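Local coordinates for protein Co-type Nitrile Hydratase beta subunit (Pseudomonas putida, PDB 3QYH) that probably pairs with an alpha subunit to form the cobalt-dependent nitrile hydratase, which adds water to nitriles to give amides, at residues Ile4-Gly9 with Met150-Arg155; Ala121-Gly126 with Lys178-Gln183; Thr32-Leu37 with Glu70-Val75. One frame throughout, in Å; residues are numbered along the deposited sequence.

Contact 1. Residues Ile4-Gly9 with Met150-Arg155; sequences IHDTGG and MPRYTR
The backbone N of Arg-152 donates a short hydrogen bond to OD2 of Asp-6 (2.7 Å, N-H...O angle 157°), meeting the syn lone pair of that oxygen. CG of Asp-6 stands anti to its own nitrogen (chi1 -172°), which carries the carboxylate away from the inverse gamma turn centred on this residue and up to the start of the 3-10 segment 152-154. OD1 is served as well: a water lies 2.6 Å from Asp-6 OD1, donating to it and to Gly-8 O, and accepts weakly from the N of Tyr-153. Nearby, Arg-155 closes side-on upon its own loop, NE and NH2 both pointing in the guanidinium plane at Met-150 O, with 2.9 Å from NH2 to that oxygen, while NH1 bonds to Asn-2. Committed in this way, it gives Asp-6 OD2 charge alone, through a long salt bridge of 4.0 Å from NH2 to an oxygen well out of the guanidinium plane. Gly-8 CA meets the Tyr-153 ring obliquely, 3.8 Å from CD1, where a beta carbon would clash; the hydroxyl of this tyrosine bonds to an acidic side chain of a neighbouring chain. Asp-6 and Gly-8 thus dock the N-terminal arm on the loop joining strands 136-139 and 158-168 of the SH3-like domain, at the interface with the partner subunit.

Contact 2. Residues Ala121-Gly126 with Lys178-Gln183; sequences AAREEG and KGEHPQ
The guanidinium of Arg-123 turns one edge to the carboxylate of Glu-180 and another to the carbonyl of Ala-122. On the first edge a side-on, two-pronged salt bridge forms: NE donates to OE2 of Glu-180 at 2.7 Å, and NH2 of Arg-123 to Glu-180 OE1 at 2.9 Å, the second bond being the straighter (160°). Both oxygens are approached on their syn sides but from out of the carboxylate plane, since the two flat groups are twisted 43° against each other. NH1 serves the other edge, bonding to Ala-122 O at 2.8 Å, and has a further partner in Ser-120 O. The bend at chi2 (-73°) folds the arginine chain so that its end can reach these carbonyls while its NE/NH2 side faces Glu-180, whose own chain runs extended beyond CG. A leucine at Arg-123 would probably leave the Glu-180 carboxylate without its opposite charge and free to turn, and rob Ala-122 O of a donor.

Farther along, the Pro-182 ring packs against backbone, its CB 3.6 Å from Glu-125 O, while CB of Arg-123 comes within 4.1 Å of the same CB of Pro-182. Gly-126 CA approaches Pro-182 O to 3.2 Å, and a beta carbon here would point at that carbonyl and collide with it. The whole contact is at the surface. Its two loops meet around the end of strand 158-168: backbone bonds tie Arg-123 to Val-167 and Gln-183 to Phe-168, Pro-182 touches Val-167, and Gly-179 O accepts a hydrogen bond from OG1 of Thr-173 in helix 171-174, shortly before strand 183-191 begins.

Contact 3. Residues Thr32-Leu37 with Glu70-Val75; sequences TVMSLL and ELWLHV
Helix segments 32-37 and 70-75 cross at 52°, their axes 9.4 Å apart at closest approach. They form a buried helix-helix packing in the helical N-terminal part of the subunit, with Trp-72 contributing more buried surface to the contact than any other residue. Val-33 opposes the root of the tryptophan. Its CG1, set anti to the backbone N (chi1 174°), rests 3.6 Å from CB of Trp-72, while the other branch, CG2, faces CB of Leu-73 at 4.4 Å; the valine thereby straddles two successive residues of the second helix. From there the indole reaches across the first helix, its benzene end lying beside the backbone of Val-33 and Met-34.

Leu-37 comes across that end at about a right angle and lays CD1 over one face of the six-membered ring. CD1 of Leu-37 sits 3.9 Å from the centroid of the Trp-72 six-membered ring, 24° off the normal, which makes a CH-pi contact; CB of the same leucine lies 3.7 Å from CZ3. Met-34 approaches otherwise: its chain runs alongside the indole in the same direction, with CG 4.1 Å from Trp-72 CZ3. Aromatic neighbours of the same chain probably help to fix the ring's orientation, Phe-51 and Tyr-69 meeting it edge-to-face and Tyr-68 at an intermediate tilt. Elsewhere on the first helix, Thr-32, Ser-35 and Leu-36 pack against apolar side chains of the partner chain. At the rim of the indole two backbone oxygens lie in its plane, Val-33 O and Met-34 O, the latter 3.6 Å from CZ3 of Trp-72.

Overall arrangement
The three contacts are separate, with no atoms touching between them. Contact 3 lies inside the stretch of chain closed by contact 1; the centres of these two are about 24 Å apart and their nearest atoms about 8 Å. Contacts 1 and 2 interleave along the chain, their centres also about 24 Å apart and their nearest atoms about 9 Å; contacts 2 and 3 follow in series, about 27 Å between centres. The cobalt(III) ion lies near two of them: about 9 Å from the Trp-72 side chain of contact 3 and about 11 Å from that of Pro-151 in contact 1, consistent with both parts of the subunit approaching the metal site.

Contact 1. Residues Ile4-Gly9 with Met150-Arg155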
loop_
_atom_site.group_PDB
_atom_site.type_symbol
_atom_site.label_atom_id
_atom_site.label_comp_id
_atom_site.label_asym_id
_atom_site.label_seq_id
_atom_site.Cartn_x
_atom_site.Cartn_y
_atom_site.Cartn_z
ATOM N N ILE B 4 -6.153 -16.157 -2.803
ATOM C CA ILE B 4 -6.606 -15.766 -1.480
ATOM C C ILE B 4 -6.236 -14.297 -1.120
ATOM O O ILE B 4 -6.861 -13.716 -0.247
ATOM C CB ILE B 4 -6.013 -16.723 -0.428
ATOM C CG1 ILE B 4 -6.658 -16.520 0.942
ATOM C CG2 ILE B 4 -4.520 -16.544 -0.332
ATOM C CD1 ILE B 4 -8.004 -17.102 1.040
ATOM N N HIS B 5 -5.239 -13.724 -1.797
ATOM C CA HIS B 5 -4.828 -12.317 -1.589
ATOM C C HIS B 5 -5.899 -11.336 -2.056
ATOM O O HIS B 5 -5.906 -10.177 -1.645
ATOM C CB HIS B 5 -3.549 -11.990 -2.378
ATOM C CG HIS B 5 -3.790 -11.767 -3.837
ATOM N ND1 HIS B 5 -3.890 -12.804 -4.742
ATOM C CD2 HIS B 5 -3.963 -10.627 -4.550
ATOM C CE1 HIS B 5 -4.123 -12.310 -5.947
ATOM N NE2 HIS B 5 -4.174 -10.992 -5.858
ATOM N N ASP B 6 -6.764 -11.769 -2.965
ATOM C CA ASP B 6 -7.800 -10.884 -3.499
ATOM C C ASP B 6 -8.981 -10.891 -2.511
ATOM O O ASP B 6 -9.963 -11.611 -2.703
ATOM C CB ASP B 6 -8.201 -11.348 -4.907
ATOM C CG ASP B 6 -9.142 -10.378 -5.626
ATOM O OD1 ASP B 6 -9.737 -9.506 -4.954
ATOM O OD2 ASP B 6 -9.316 -10.524 -6.871
ATOM N N THR B 7 -8.866 -10.091 -1.444
ATOM C CA THR B 7 -9.734 -10.225 -0.283
ATOM C C THR B 7 -11.067 -9.482 -0.369
ATOM O O THR B 7 -11.986 -9.775 0.396
ATOM C CB THR B 7 -9.051 -9.701 0.998
ATOM O OG1 THR B 7 -8.802 -8.293 0.865
ATOM C CG2 THR B 7 -7.754 -10.456 1.287
ATOM N N GLY B 8 -11.163 -8.490 -1.250
ATOM C CA GLY B 8 -12.283 -7.560 -1.198
ATOM C C GLY B 8 -13.628 -8.265 -1.285
ATOM O O GLY B 8 -13.873 -9.038 -2.227
ATOM N N GLY B 9 -14.482 -8.031 -0.295
ATOM C CA GLY B 9 -15.808 -8.619 -0.275
ATOM C C GLY B 9 -15.923 -9.969 0.435
ATOM O O GLY B 9 -17.035 -10.497 0.610
ATOM N N MET B 150 -7.017 -5.950 -11.303
ATOM C CA MET B 150 -8.464 -5.775 -11.260
ATOM C C MET B 150 -9.048 -6.731 -10.255
ATOM O O MET B 150 -9.090 -7.945 -10.505
ATOM C CB MET B 150 -9.138 -5.981 -12.650
ATOM C CG MET B 150 -8.726 -7.208 -13.438
ATOM S SD MET B 150 -10.061 -7.698 -14.607
ATOM C CE MET B 150 -10.001 -6.353 -15.788
ATOM N N PRO B 151 -9.477 -6.209 -9.098
ATOM C CA PRO B 151 -9.965 -7.141 -8.076
ATOM C C PRO B 151 -11.185 -7.904 -8.578
ATOM O O PRO B 151 -11.966 -7.379 -9.382
ATOM C CB PRO B 151 -10.362 -6.235 -6.916
ATOM C CG PRO B 151 -9.535 -4.944 -7.122
ATOM C CD PRO B 151 -9.497 -4.804 -8.646
ATOM N N ARG B 152 -11.343 -9.133 -8.100
ATOM C CA ARG B 152 -12.474 -9.956 -8.502
ATOM C C ARG B 152 -13.788 -9.226 -8.263
ATOM O O ARG B 152 -14.694 -9.309 -9.088
ATOM C CB ARG B 152 -12.473 -11.271 -7.730
ATOM C CG ARG B 152 -12.587 -12.472 -8.633
ATOM C CD ARG B 152 -12.325 -13.817 -7.924
ATOM N NE ARG B 152 -13.162 -14.854 -8.531
ATOM C CZ ARG B 152 -13.292 -16.102 -8.074
ATOM N NH1 ARG B 152 -14.088 -16.969 -8.705
ATOM N NH2 ARG B 152 -12.631 -16.485 -6.989
ATOM N N TYR B 153 -13.888 -8.497 -7.147
ATOM C CA TYR B 153 -15.154 -7.846 -6.791
ATOM C C TYR B 153 -15.610 -6.755 -7.776
ATOM O O TYR B 153 -16.760 -6.320 -7.725
ATOM C CB TYR B 153 -15.143 -7.318 -5.337
ATOM C CG TYR B 153 -14.335 -6.043 -5.107
ATOM C CD1 TYR B 153 -13.019 -6.103 -4.619
ATOM C CD2 TYR B 153 -14.888 -4.785 -5.365
ATOM C CE1 TYR B 153 -12.266 -4.927 -4.412
ATOM C CE2 TYR B 153 -14.160 -3.617 -5.143
ATOM C CZ TYR B 153 -12.851 -3.691 -4.676
ATOM O OH TYR B 153 -12.146 -2.520 -4.468
ATOM N N THR B 154 -14.715 -6.315 -8.661
ATOM C CA THR B 154 -15.059 -5.279 -9.637
ATOM C C THR B 154 -15.455 -5.838 -11.012
ATOM O O THR B 154 -16.016 -5.118 -11.843
ATOM C CB THR B 154 -13.883 -4.278 -9.876
ATOM O OG1 THR B 154 -12.816 -4.943 -10.547
ATOM C CG2 THR B 154 -13.376 -3.652 -8.567
ATOM N N ARG B 155 -15.158 -7.110 -11.259
ATOM C CA ARG B 155 -15.280 -7.634 -12.617
ATOM C C ARG B 155 -16.742 -7.709 -13.106
ATOM O O ARG B 155 -17.622 -8.178 -12.400
ATOM C CB ARG B 155 -14.541 -8.975 -12.752
ATOM C CG ARG B 155 -13.054 -8.801 -12.497
ATOM C CD ARG B 155 -12.264 -10.081 -12.627
ATOM N NE ARG B 155 -11.011 -9.972 -11.879
ATOM C CZ ARG B 155 -10.277 -11.021 -11.512
ATOM N NH1 ARG B 155 -10.663 -12.253 -11.845
ATOM N NH2 ARG B 155 -9.163 -10.854 -10.816
HETATM O O HOH W 1 -12.360 -9.518 -4.736
#

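Contact 2. Residues Ala121-Gly126 with Lys178-Gln183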
loop_
_atom_site.group_PDB
_atom_site.type_symbol
_atom_site.label_atom_id
_atom_site.label_comp_id
_atom_site.label_asym_id
_atom_site.label_seq_id
_atom_site.Cartn_x
_atom_site.Cartn_y
_atom_site.Cartn_z
ATOM N N ALA B 121 6.189 4.731 -11.275
ATOM C CA ALA B 121 5.727 3.872 -12.372
ATOM C C ALA B 121 5.134 4.713 -13.514
ATOM O O ALA B 121 4.725 4.172 -14.538
ATOM C CB ALA B 121 4.695 2.888 -11.861
ATOM N N ALA B 122 5.048 6.029 -13.321
ATOM C CA ALA B 122 4.546 6.907 -14.388
ATOM C C ALA B 122 5.492 6.881 -15.588
ATOM O O ALA B 122 6.711 6.796 -15.417
ATOM C CB ALA B 122 4.373 8.337 -13.876
ATOM N N ARG B 123 4.936 6.907 -16.795
ATOM C CA ARG B 123 5.741 6.937 -18.006
ATOM C C ARG B 123 5.278 8.040 -18.949
ATOM O O ARG B 123 4.099 8.408 -18.973
ATOM C CB ARG B 123 5.716 5.592 -18.713
ATOM C CG ARG B 123 6.323 4.460 -17.913
ATOM C CD ARG B 123 7.834 4.547 -17.840
ATOM N NE ARG B 123 8.393 3.409 -17.113
ATOM C CZ ARG B 123 8.565 3.377 -15.795
ATOM N NH1 ARG B 123 8.222 4.424 -15.053
ATOM N NH2 ARG B 123 9.084 2.301 -15.212
ATOM N N GLU B 124 6.213 8.552 -19.735
ATOM C CA GLU B 124 5.957 9.689 -20.605
ATOM C C GLU B 124 4.956 9.365 -21.709
ATOM O O GLU B 124 4.019 10.127 -21.959
ATOM C CB GLU B 124 7.271 10.165 -21.235
ATOM C CG GLU B 124 7.167 11.507 -21.927
ATOM C CD GLU B 124 6.940 12.640 -20.946
ATOM O OE1 GLU B 124 7.489 12.567 -19.824
ATOM O OE2 GLU B 124 6.214 13.597 -21.295
ATOM N N GLU B 125 5.154 8.237 -22.379
ATOM C CA GLU B 125 4.269 7.878 -23.477
ATOM C C GLU B 125 3.733 6.464 -23.355
ATOM O O GLU B 125 4.401 5.578 -22.824
ATOM C CB GLU B 125 4.974 8.074 -24.818
ATOM C CG GLU B 125 6.349 7.444 -24.898
ATOM C CD GLU B 125 7.168 8.002 -26.051
ATOM O OE1 GLU B 125 6.915 9.162 -26.450
ATOM O OE2 GLU B 125 8.065 7.286 -26.553
ATOM N N GLY B 126 2.508 6.271 -23.827
ATOM C CA GLY B 126 1.868 4.965 -23.797
ATOM C C GLY B 126 0.591 5.031 -24.607
ATOM O O GLY B 126 0.346 6.037 -25.269
ATOM N N LYS B 178 7.037 -9.379 -20.136
ATOM C CA LYS B 178 6.427 -8.998 -21.410
ATOM C C LYS B 178 6.491 -7.500 -21.653
ATOM O O LYS B 178 5.805 -6.980 -22.523
ATOM C CB LYS B 178 4.958 -9.448 -21.455
ATOM C CG LYS B 178 4.789 -10.960 -21.467
ATOM C CD LYS B 178 3.323 -11.351 -21.595
ATOM C CE LYS B 178 3.121 -12.862 -21.474
ATOM N NZ LYS B 178 3.829 -13.604 -22.550
ATOM N N GLY B 179 7.293 -6.797 -20.868
ATOM C CA GLY B 179 7.450 -5.377 -21.080
ATOM C C GLY B 179 6.487 -4.540 -20.262
ATOM O O GLY B 179 5.612 -5.067 -19.562
ATOM N N GLU B 180 6.640 -3.225 -20.368
ATOM C CA GLU B 180 5.845 -2.296 -19.573
ATOM C C GLU B 180 4.487 -1.936 -20.163
ATOM O O GLU B 180 3.577 -1.596 -19.411
ATOM C CB GLU B 180 6.644 -1.016 -19.297
ATOM C CG GLU B 180 7.843 -1.249 -18.416
ATOM C CD GLU B 180 8.492 0.038 -17.947
ATOM O OE1 GLU B 180 9.188 0.002 -16.908
ATOM O OE2 GLU B 180 8.299 1.099 -18.587
ATOM N N HIS B 181 4.354 -1.984 -21.491
ATOM C CA HIS B 181 3.086 -1.634 -22.159
ATOM C C HIS B 181 2.316 -0.519 -21.486
ATOM O O HIS B 181 1.189 -0.707 -21.051
ATOM C CB HIS B 181 2.198 -2.860 -22.303
ATOM C CG HIS B 181 2.772 -3.899 -23.206
ATOM N ND1 HIS B 181 2.503 -3.939 -24.557
ATOM C CD2 HIS B 181 3.634 -4.914 -22.963
ATOM C CE1 HIS B 181 3.155 -4.948 -25.104
ATOM N NE2 HIS B 181 3.850 -5.556 -24.158
ATOM N N PRO B 182 2.922 0.664 -21.394
ATOM C CA PRO B 182 2.316 1.733 -20.599
ATOM C C PRO B 182 0.975 2.209 -21.171
ATOM O O PRO B 182 0.786 2.254 -22.386
ATOM C CB PRO B 182 3.364 2.865 -20.660
ATOM C CG PRO B 182 4.598 2.227 -21.160
ATOM C CD PRO B 182 4.209 1.059 -21.982
ATOM N N GLN B 183 0.048 2.537 -20.284
ATOM C CA GLN B 183 -1.282 2.962 -20.692
ATOM C C GLN B 183 -1.864 3.766 -19.546
ATOM O O GLN B 183 -1.274 3.835 -18.459
ATOM C CB GLN B 183 -2.172 1.747 -21.026
ATOM C CG GLN B 183 -2.404 0.801 -19.833
ATOM C CD GLN B 183 -3.267 -0.410 -20.168
ATOM O OE1 GLN B 183 -4.320 -0.287 -20.805
ATOM N NE2 GLN B 183 -2.826 -1.595 -19.735
#

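Contact 3. Residues Thr32-Leu37 with Glu70-Val75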
loop_
_atom_site.group_PDB
_atom_site.type_symbol
_atom_site.label_atom_id
_atom_site.label_comp_id
_atom_site.label_asym_id
_atom_site.label_seq_id
_atom_site.Cartn_x
_atom_site.Cartn_y
_atom_site.Cartn_z
ATOM N N THR B 32 15.351 -6.896 9.633
ATOM C CA THR B 32 16.166 -7.524 8.594
ATOM C C THR B 32 15.356 -7.772 7.326
ATOM O O THR B 32 15.784 -7.413 6.208
ATOM C CB THR B 32 16.717 -8.872 9.108
ATOM O OG1 THR B 32 17.427 -8.641 10.331
ATOM C CG2 THR B 32 17.639 -9.525 8.075
ATOM N N VAL B 33 14.193 -8.403 7.475
ATOM C CA VAL B 33 13.378 -8.722 6.301
ATOM C C VAL B 33 12.938 -7.444 5.571
ATOM O O VAL B 33 13.035 -7.320 4.345
ATOM C CB VAL B 33 12.139 -9.582 6.682
ATOM C CG1 VAL B 33 11.248 -9.765 5.462
ATOM C CG2 VAL B 33 12.592 -10.966 7.225
ATOM N N MET B 34 12.451 -6.467 6.318
ATOM C CA MET B 34 11.994 -5.236 5.684
ATOM C C MET B 34 13.133 -4.569 4.900
ATOM O O MET B 34 12.946 -4.159 3.759
ATOM C CB MET B 34 11.430 -4.272 6.731
ATOM C CG MET B 34 10.861 -2.997 6.138
ATOM S SD MET B 34 12.141 -1.700 5.959
ATOM C CE MET B 34 11.563 -0.892 4.482
ATOM N N SER B 35 14.326 -4.504 5.489
ATOM C CA SER B 35 15.420 -3.761 4.857
ATOM C C SER B 35 16.009 -4.494 3.643
ATOM O O SER B 35 16.658 -3.885 2.795
ATOM C CB SER B 35 16.525 -3.404 5.867
ATOM O OG SER B 35 17.153 -4.577 6.332
ATOM N N LEU B 36 15.760 -5.792 3.546
ATOM C CA LEU B 36 16.213 -6.561 2.391
ATOM C C LEU B 36 15.510 -6.147 1.106
ATOM O O LEU B 36 16.110 -6.233 0.015
ATOM C CB LEU B 36 15.997 -8.058 2.623
ATOM C CG LEU B 36 17.012 -8.726 3.555
ATOM C CD1 LEU B 36 16.636 -10.200 3.756
ATOM C CD2 LEU B 36 18.431 -8.587 3.003
ATOM N N LEU B 37 14.257 -5.690 1.201
ATOM C CA LEU B 37 13.510 -5.389 -0.018
ATOM C C LEU B 37 14.141 -4.286 -0.869
ATOM O O LEU B 37 14.370 -4.480 -2.058
ATOM C CB LEU B 37 12.061 -5.022 0.282
ATOM C CG LEU B 37 10.961 -5.308 -0.735
ATOM C CD1 LEU B 37 9.777 -4.331 -0.695
ATOM C CD2 LEU B 37 11.352 -5.796 -2.155
ATOM N N GLU B 70 6.680 -12.459 7.026
ATOM C CA GLU B 70 6.876 -13.825 6.558
ATOM C C GLU B 70 6.559 -13.935 5.076
ATOM O O GLU B 70 7.169 -14.737 4.372
ATOM C CB GLU B 70 6.022 -14.814 7.340
ATOM C CG GLU B 70 6.492 -15.042 8.733
ATOM C CD GLU B 70 5.551 -15.959 9.489
ATOM O OE1 GLU B 70 5.526 -17.162 9.170
ATOM O OE2 GLU B 70 4.830 -15.462 10.376
ATOM N N LEU B 71 5.600 -13.142 4.594
ATOM C CA LEU B 71 5.298 -13.141 3.158
ATOM C C LEU B 71 6.511 -12.638 2.361
ATOM O O LEU B 71 6.863 -13.193 1.323
ATOM C CB LEU B 71 4.089 -12.255 2.842
ATOM C CG LEU B 71 2.883 -12.443 3.778
ATOM C CD1 LEU B 71 1.773 -11.490 3.351
ATOM C CD2 LEU B 71 2.413 -13.879 3.776
ATOM N N TRP B 72 7.150 -11.586 2.848
ATOM C CA TRP B 72 8.332 -11.064 2.175
ATOM C C TRP B 72 9.467 -12.083 2.206
ATOM O O TRP B 72 10.161 -12.284 1.200
ATOM C CB TRP B 72 8.802 -9.772 2.841
ATOM C CG TRP B 72 7.927 -8.580 2.572
ATOM C CD1 TRP B 72 6.616 -8.592 2.204
ATOM C CD2 TRP B 72 8.310 -7.201 2.659
ATOM N NE1 TRP B 72 6.153 -7.299 2.056
ATOM C CE2 TRP B 72 7.169 -6.429 2.327
ATOM C CE3 TRP B 72 9.507 -6.541 2.984
ATOM C CZ2 TRP B 72 7.187 -5.026 2.316
ATOM C CZ3 TRP B 72 9.523 -5.151 2.975
ATOM C CH2 TRP B 72 8.378 -4.410 2.645
ATOM N N LEU B 73 9.673 -12.699 3.364
ATOM C CA LEU B 73 10.723 -13.708 3.511
ATOM C C LEU B 73 10.524 -14.819 2.478
ATOM O O LEU B 73 11.482 -15.297 1.867
ATOM C CB LEU B 73 10.739 -14.283 4.935
ATOM C CG LEU B 73 11.659 -15.493 5.143
ATOM C CD1 LEU B 73 13.116 -15.156 4.814
ATOM C CD2 LEU B 73 11.540 -16.012 6.545
ATOM N N HIS B 74 9.268 -15.209 2.277
ATOM C CA HIS B 74 8.930 -16.231 1.280
ATOM C C HIS B 74 9.374 -15.799 -0.099
ATOM O O HIS B 74 9.968 -16.598 -0.833
ATOM C CB HIS B 74 7.416 -16.552 1.256
ATOM C CG HIS B 74 6.988 -17.323 0.043
ATOM N ND1 HIS B 74 6.872 -18.698 0.038
ATOM C CD2 HIS B 74 6.697 -16.915 -1.219
ATOM C CE1 HIS B 74 6.505 -19.098 -1.167
ATOM N NE2 HIS B 74 6.391 -18.036 -1.948
ATOM N N VAL B 75 9.107 -14.544 -0.457
ATOM C CA VAL B 75 9.498 -14.058 -1.775
ATOM C C VAL B 75 11.011 -14.154 -1.938
ATOM O O VAL B 75 11.499 -14.629 -2.961
ATOM C CB VAL B 75 9.057 -12.595 -2.020
ATOM C CG1 VAL B 75 9.528 -12.114 -3.375
ATOM C CG2 VAL B 75 7.551 -12.475 -1.910
#